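Local coordinates for protein putative primosome component (Streptococcus pyogenes serotype M3, PDB 2QGZ) that probably loads the replicative helicase onto DNA as a primosome component, using an ATP-binding domain of the P-loop NTPase class, at residues A[107-112]-A[172-177]; A[138-143]-A[166-171]. All coordinates share one frame; numbering follows the deposited sequence.

Contact 1 (A[107-112]-A[172-177]); sequences ERIQLV and MAHELS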
loop_
_atom_site.group_PDB
_atom_site.type_symbol
_atom_site.label_atom_id
_atom_site.label_comp_id
_atom_site.label_asym_id
_atom_site.label_seq_id
_atom_site.Cartn_x
_atom_site.Cartn_y
_atom_site.Cartn_z
ATOM N N GLU A 107 7.152 14.984 5.182
ATOM C CA GLU A 107 6.218 14.948 6.307
ATOM C C GLU A 107 4.768 14.608 5.937
ATOM O O GLU A 107 3.974 14.260 6.815
ATOM C CB GLU A 107 6.245 16.279 7.065
ATOM C CG GLU A 107 5.660 17.454 6.299
ATOM C CD GLU A 107 5.483 18.689 7.170
ATOM O OE1 GLU A 107 4.688 18.618 8.136
ATOM O OE2 GLU A 107 6.137 19.723 6.894
ATOM N N ARG A 108 4.420 14.715 4.656
ATOM C CA ARG A 108 3.066 14.384 4.212
ATOM C C ARG A 108 2.873 12.864 4.172
ATOM O O ARG A 108 1.761 12.377 3.944
ATOM C CB ARG A 108 2.791 14.921 2.804
ATOM C CG ARG A 108 2.916 16.408 2.624
ATOM C CD ARG A 108 2.158 16.829 1.375
ATOM N NE ARG A 108 2.293 18.255 1.091
ATOM C CZ ARG A 108 3.382 18.823 0.578
ATOM N NH1 ARG A 108 4.451 18.089 0.280
ATOM N NH2 ARG A 108 3.401 20.131 0.368
ATOM N N ILE A 109 3.963 12.127 4.375
ATOM C CA ILE A 109 3.933 10.668 4.345
ATOM C C ILE A 109 3.849 10.062 5.740
ATOM O O ILE A 109 4.859 9.929 6.434
ATOM C CB ILE A 109 5.191 10.110 3.640
ATOM C CG1 ILE A 109 5.257 10.633 2.208
ATOM C CG2 ILE A 109 5.168 8.601 3.639
ATOM C CD1 ILE A 109 6.511 10.216 1.475
ATOM N N GLN A 110 2.642 9.685 6.147
ATOM C CA GLN A 110 2.438 9.091 7.461
ATOM C C GLN A 110 2.867 7.627 7.487
ATOM O O GLN A 110 2.582 6.866 6.562
ATOM C CB GLN A 110 0.968 9.214 7.873
ATOM C CG GLN A 110 0.537 10.622 8.285
ATOM C CD GLN A 110 0.670 11.643 7.159
ATOM O OE1 GLN A 110 1.436 12.609 7.264
ATOM N NE2 GLN A 110 -0.080 11.437 6.076
ATOM N N LEU A 111 3.565 7.241 8.551
ATOM C CA LEU A 111 4.030 5.871 8.708
ATOM C C LEU A 111 3.370 5.242 9.922
ATOM O O LEU A 111 3.112 5.913 10.920
ATOM C CB LEU A 111 5.541 5.827 8.910
ATOM C CG LEU A 111 6.487 6.425 7.872
ATOM C CD1 LEU A 111 7.908 6.264 8.380
ATOM C CD2 LEU A 111 6.318 5.729 6.532
ATOM N N VAL A 112 3.094 3.948 9.829
ATOM C CA VAL A 112 2.485 3.209 10.918
ATOM C C VAL A 112 3.229 1.894 11.046
ATOM O O VAL A 112 3.047 0.979 10.239
ATOM C CB VAL A 112 0.986 2.923 10.659
ATOM C CG1 VAL A 112 0.437 1.992 11.743
ATOM C CG2 VAL A 112 0.196 4.232 10.645
ATOM N N MET A 172 6.484 5.966 -4.724
ATOM C CA MET A 172 5.288 6.531 -5.346
ATOM C C MET A 172 4.704 7.568 -4.380
ATOM O O MET A 172 4.308 8.652 -4.799
ATOM C CB MET A 172 4.249 5.434 -5.623
ATOM C CG MET A 172 2.989 5.912 -6.323
ATOM S SD MET A 172 1.646 4.683 -6.280
ATOM C CE MET A 172 1.241 4.721 -4.498
ATOM N N ALA A 173 4.664 7.235 -3.091
ATOM C CA ALA A 173 4.130 8.152 -2.079
ATOM C C ALA A 173 4.963 9.433 -2.011
ATOM O O ALA A 173 4.430 10.527 -1.829
ATOM C CB ALA A 173 4.107 7.475 -0.699
ATOM N N HIS A 174 6.275 9.287 -2.152
ATOM C CA HIS A 174 7.169 10.434 -2.099
ATOM C C HIS A 174 6.966 11.341 -3.308
ATOM O O HIS A 174 7.033 12.562 -3.188
ATOM C CB HIS A 174 8.617 9.967 -2.036
ATOM C CG HIS A 174 9.576 11.039 -1.634
ATOM N ND1 HIS A 174 9.992 12.031 -2.500
ATOM C CD2 HIS A 174 10.180 11.292 -0.448
ATOM C CE1 HIS A 174 10.812 12.848 -1.861
ATOM N NE2 HIS A 174 10.942 12.423 -0.616
ATOM N N GLU A 175 6.702 10.746 -4.466
ATOM C CA GLU A 175 6.491 11.511 -5.685
ATOM C C GLU A 175 5.111 12.186 -5.658
ATOM O O GLU A 175 4.938 13.290 -6.183
ATOM C CB GLU A 175 6.620 10.586 -6.890
ATOM C CG GLU A 175 6.788 11.277 -8.220
ATOM C CD GLU A 175 8.134 11.966 -8.377
ATOM O OE1 GLU A 175 9.120 11.559 -7.718
ATOM O OE2 GLU A 175 8.213 12.910 -9.190
ATOM N N LEU A 176 4.132 11.523 -5.046
ATOM C CA LEU A 176 2.787 12.087 -4.934
ATOM C C LEU A 176 2.820 13.321 -4.044
ATOM O O LEU A 176 2.132 14.308 -4.300
ATOM C CB LEU A 176 1.810 11.070 -4.342
ATOM C CG LEU A 176 1.099 10.159 -5.340
ATOM C CD1 LEU A 176 0.191 9.193 -4.599
ATOM C CD2 LEU A 176 0.303 11.005 -6.305
ATOM N N SER A 177 3.621 13.259 -2.989
ATOM C CA SER A 177 3.741 14.383 -2.086
ATOM C C SER A 177 4.518 15.523 -2.734
ATOM O O SER A 177 4.218 16.687 -2.496
ATOM C CB SER A 177 4.445 13.961 -0.804
ATOM O OG SER A 177 4.763 15.103 -0.033
#

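Contact 2 (A[138-143]-A[166-171]); sequences SAILDF and SYLLAA. With PO4 (phosphate ion), chain B.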
loop_
_atom_site.group_PDB
_atom_site.type_symbol
_atom_site.label_atom_id
_atom_site.label_comp_id
_atom_site.label_asym_id
_atom_site.label_seq_id
_atom_site.Cartn_x
_atom_site.Cartn_y
_atom_site.Cartn_z
ATOM N N SER A 138 6.094 1.426 -14.481
ATOM C CA SER A 138 5.264 2.096 -15.465
ATOM C C SER A 138 3.894 2.436 -14.847
ATOM O O SER A 138 3.387 3.551 -15.010
ATOM C CB SER A 138 5.108 1.177 -16.687
ATOM O OG SER A 138 4.189 1.689 -17.629
ATOM N N ALA A 139 3.303 1.482 -14.129
ATOM C CA ALA A 139 2.000 1.706 -13.500
ATOM C C ALA A 139 2.056 2.732 -12.360
ATOM O O ALA A 139 1.115 3.491 -12.152
ATOM C CB ALA A 139 1.439 0.394 -12.982
ATOM N N ILE A 140 3.150 2.738 -11.609
ATOM C CA ILE A 140 3.302 3.688 -10.521
ATOM C C ILE A 140 3.393 5.121 -11.084
ATOM O O ILE A 140 2.882 6.060 -10.483
ATOM C CB ILE A 140 4.556 3.334 -9.665
ATOM C CG1 ILE A 140 4.107 2.743 -8.337
ATOM C CG2 ILE A 140 5.437 4.542 -9.422
ATOM C CD1 ILE A 140 3.520 1.359 -8.464
ATOM N N LEU A 141 4.026 5.281 -12.244
ATOM C CA LEU A 141 4.150 6.605 -12.849
ATOM C C LEU A 141 2.818 7.082 -13.415
ATOM O O LEU A 141 2.521 8.274 -13.384
ATOM C CB LEU A 141 5.214 6.608 -13.952
ATOM C CG LEU A 141 6.641 6.317 -13.495
ATOM C CD1 LEU A 141 7.590 6.487 -14.675
ATOM C CD2 LEU A 141 7.024 7.256 -12.359
ATOM N N ASP A 142 2.019 6.157 -13.938
ATOM C CA ASP A 142 0.711 6.520 -14.472
ATOM C C ASP A 142 -0.181 6.994 -13.340
ATOM O O ASP A 142 -0.944 7.949 -13.496
ATOM C CB ASP A 142 0.032 5.330 -15.148
ATOM C CG ASP A 142 0.693 4.948 -16.458
ATOM O OD1 ASP A 142 1.190 5.864 -17.168
ATOM O OD2 ASP A 142 0.697 3.734 -16.779
ATOM N N PHE A 143 -0.084 6.320 -12.200
ATOM C CA PHE A 143 -0.900 6.669 -11.052
ATOM C C PHE A 143 -0.612 8.088 -10.585
ATOM O O PHE A 143 -1.527 8.881 -10.387
ATOM C CB PHE A 143 -0.655 5.709 -9.888
ATOM C CG PHE A 143 -1.594 5.930 -8.738
ATOM C CD1 PHE A 143 -2.818 5.273 -8.688
ATOM C CD2 PHE A 143 -1.281 6.852 -7.737
ATOM C CE1 PHE A 143 -3.724 5.535 -7.660
ATOM C CE2 PHE A 143 -2.172 7.120 -6.709
ATOM C CZ PHE A 143 -3.403 6.460 -6.668
ATOM N N SER A 166 7.703 -2.849 -1.096
ATOM C CA SER A 166 7.257 -1.729 -0.275
ATOM C C SER A 166 8.008 -0.439 -0.626
ATOM O O SER A 166 7.448 0.658 -0.555
ATOM C CB SER A 166 7.423 -2.062 1.220
ATOM O OG SER A 166 8.784 -2.321 1.559
ATOM N N TYR A 167 9.272 -0.568 -1.008
ATOM C CA TYR A 167 10.083 0.592 -1.382
ATOM C C TYR A 167 9.515 1.294 -2.613
ATOM O O TYR A 167 9.406 2.525 -2.647
ATOM C CB TYR A 167 11.525 0.155 -1.653
ATOM C CG TYR A 167 12.392 0.091 -0.413
ATOM C CD1 TYR A 167 11.867 -0.303 0.815
ATOM C CD2 TYR A 167 13.746 0.400 -0.473
ATOM C CE1 TYR A 167 12.668 -0.389 1.951
ATOM C CE2 TYR A 167 14.560 0.313 0.656
ATOM C CZ TYR A 167 14.014 -0.082 1.864
ATOM O OH TYR A 167 14.820 -0.173 2.981
ATOM N N LEU A 168 9.160 0.496 -3.619
ATOM C CA LEU A 168 8.583 0.994 -4.867
ATOM C C LEU A 168 7.343 1.853 -4.558
ATOM O O LEU A 168 7.185 2.954 -5.082
ATOM C CB LEU A 168 8.181 -0.192 -5.747
ATOM C CG LEU A 168 7.927 -0.051 -7.249
ATOM C CD1 LEU A 168 6.810 -1.006 -7.623
ATOM C CD2 LEU A 168 7.538 1.362 -7.633
ATOM N N LEU A 169 6.465 1.327 -3.712
ATOM C CA LEU A 169 5.247 2.025 -3.318
ATOM C C LEU A 169 5.576 3.257 -2.478
ATOM O O LEU A 169 4.897 4.280 -2.567
ATOM C CB LEU A 169 4.329 1.064 -2.554
ATOM C CG LEU A 169 3.156 0.440 -3.323
ATOM C CD1 LEU A 169 3.536 0.164 -4.766
ATOM C CD2 LEU A 169 2.702 -0.834 -2.614
ATOM N N ALA A 170 6.624 3.166 -1.666
ATOM C CA ALA A 170 7.035 4.308 -0.859
ATOM C C ALA A 170 7.556 5.411 -1.789
ATOM O O ALA A 170 7.367 6.612 -1.526
ATOM C CB ALA A 170 8.109 3.901 0.119
ATOM N N ALA A 171 8.213 5.013 -2.877
ATOM C CA ALA A 171 8.732 5.992 -3.824
ATOM C C ALA A 171 7.566 6.705 -4.505
ATOM O O ALA A 171 7.651 7.894 -4.841
ATOM C CB ALA A 171 9.605 5.314 -4.863
HETATM P P PO4 B . 9.281 -5.882 0.397
HETATM O O1 PO4 B . 7.828 -5.625 0.624
HETATM O O2 PO4 B . 9.765 -6.891 1.391
HETATM O O3 PO4 B . 9.489 -6.424 -0.995
HETATM O O4 PO4 B . 10.031 -4.613 0.552
#

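Contact 1 (A[107-112]-A[172-177])
In the parallel sheet of this P-loop NTPase domain, strand 109-112 forms one edge, and Ile109 at its start and Arg108 just before it rest on helix 165-179, which follows the presumed Walker A loop. Ile109 supplies the apolar half of the contact. Its CB points toward the helix, and with CG1 beside the backbone N (chi1 -60°) and the chain then extended, CD1 is the atom that arrives first. It meets the helix backbone as much as its side chains, Ile109 CD1 lying 3.6 Å from His174 CA. The same Ile109 CD1 is 3.9 Å from Ala173 C. The methyl of Ala173 is a looser neighbour, its CB 4.2 Å from Ile109 CD1, while His174 turns away overall and offers the methyl its backbone N and CA, with CB a little farther off. The imidazole continues beyond to meet the ring of His122, whereas Ala173 touches Thr184 of the adjacent strand.

One turn further along the helix the chemistry becomes polar. Ser177 OG sits against the aliphatic part of Arg108, 3.4 Å from CD and 3.5 Å from CB, and the arginine chain, extended from CG to NE, passes alongside it. Ser177 OG is hydrogen-bonded to Ile105 O, in the short helix 104-107 before the strand, and its second bond is to Arg108, tying the helix to the incoming chain at two points. Arg108 itself remains partly exposed, at the margin of an otherwise buried contact. Its guanidinium comes edge-on to the serine, and NH1 donates to Ser177 OG over 3.0 Å with an N-H...O angle of 155°, the oxygen lying only 12° out of the guanidinium plane.

Contact 2 (A[138-143]-A[166-171])
A single side chain, Ile140, makes the whole connection from helix 131-146, and it does so in an unusual conformation: chi1 is -107°, well away from a staggered value. From this position its CG1 lies 3.8 Å from Leu168 CD2, and its CD1 reaches past to Leu169 CD1 at 3.9 Å. Leu168 brings both methyls to the isoleucine, CD1 and CD2 each standing 4.1 Å from Ile140 CD1, with the two side chains set obliquely; Leu169 lies nearly at right angles to Ile140. No hydrogen bond crosses between the helices. Both pack on the sheet, Ile140 against Leu155 and the two leucines against Leu157 of the same strand, 154-158. That strand leads through a probable Walker A P-loop into helix 165-179, the usual strand-loop-helix of this NTPase class. At its first turn a phosphate ion, probably from the crystallisation liquor, is held where a nucleotide phosphate would be expected. Ser166 OG donates to phosphate O4 at 2.8 Å, and Ser166 N to O1 at 3.3 Å; Lys165 N and Gly162 N are hydrogen-bonded to the same ion. Tyr118 OH is a second hydrogen-bond partner of Ser166 OG.

In the fold
Contacts 1 and 2 share helix 165-179 and use different lengths of it: residues 172-177 meet the edge strand 109-112, and residues 166-171 face helix 131-146. Both are largely buried, but contact 2 is wholly apolar between its helices, whereas contact 1 adds a hydrogen bond at a margin where Arg108 is partly exposed. The phosphate bound by Ser166 lies at the start of the shared helix, at the contact 2 end; a different phosphate lies about 5 Å from the His174 side chain in contact 1. The two contacts join directly through Met172, whose SD packs on Ile140 CG1 at 3.7 Å, and through Leu176 against Phe143, so that helix 131-146 packs on both lengths of helix 165-179.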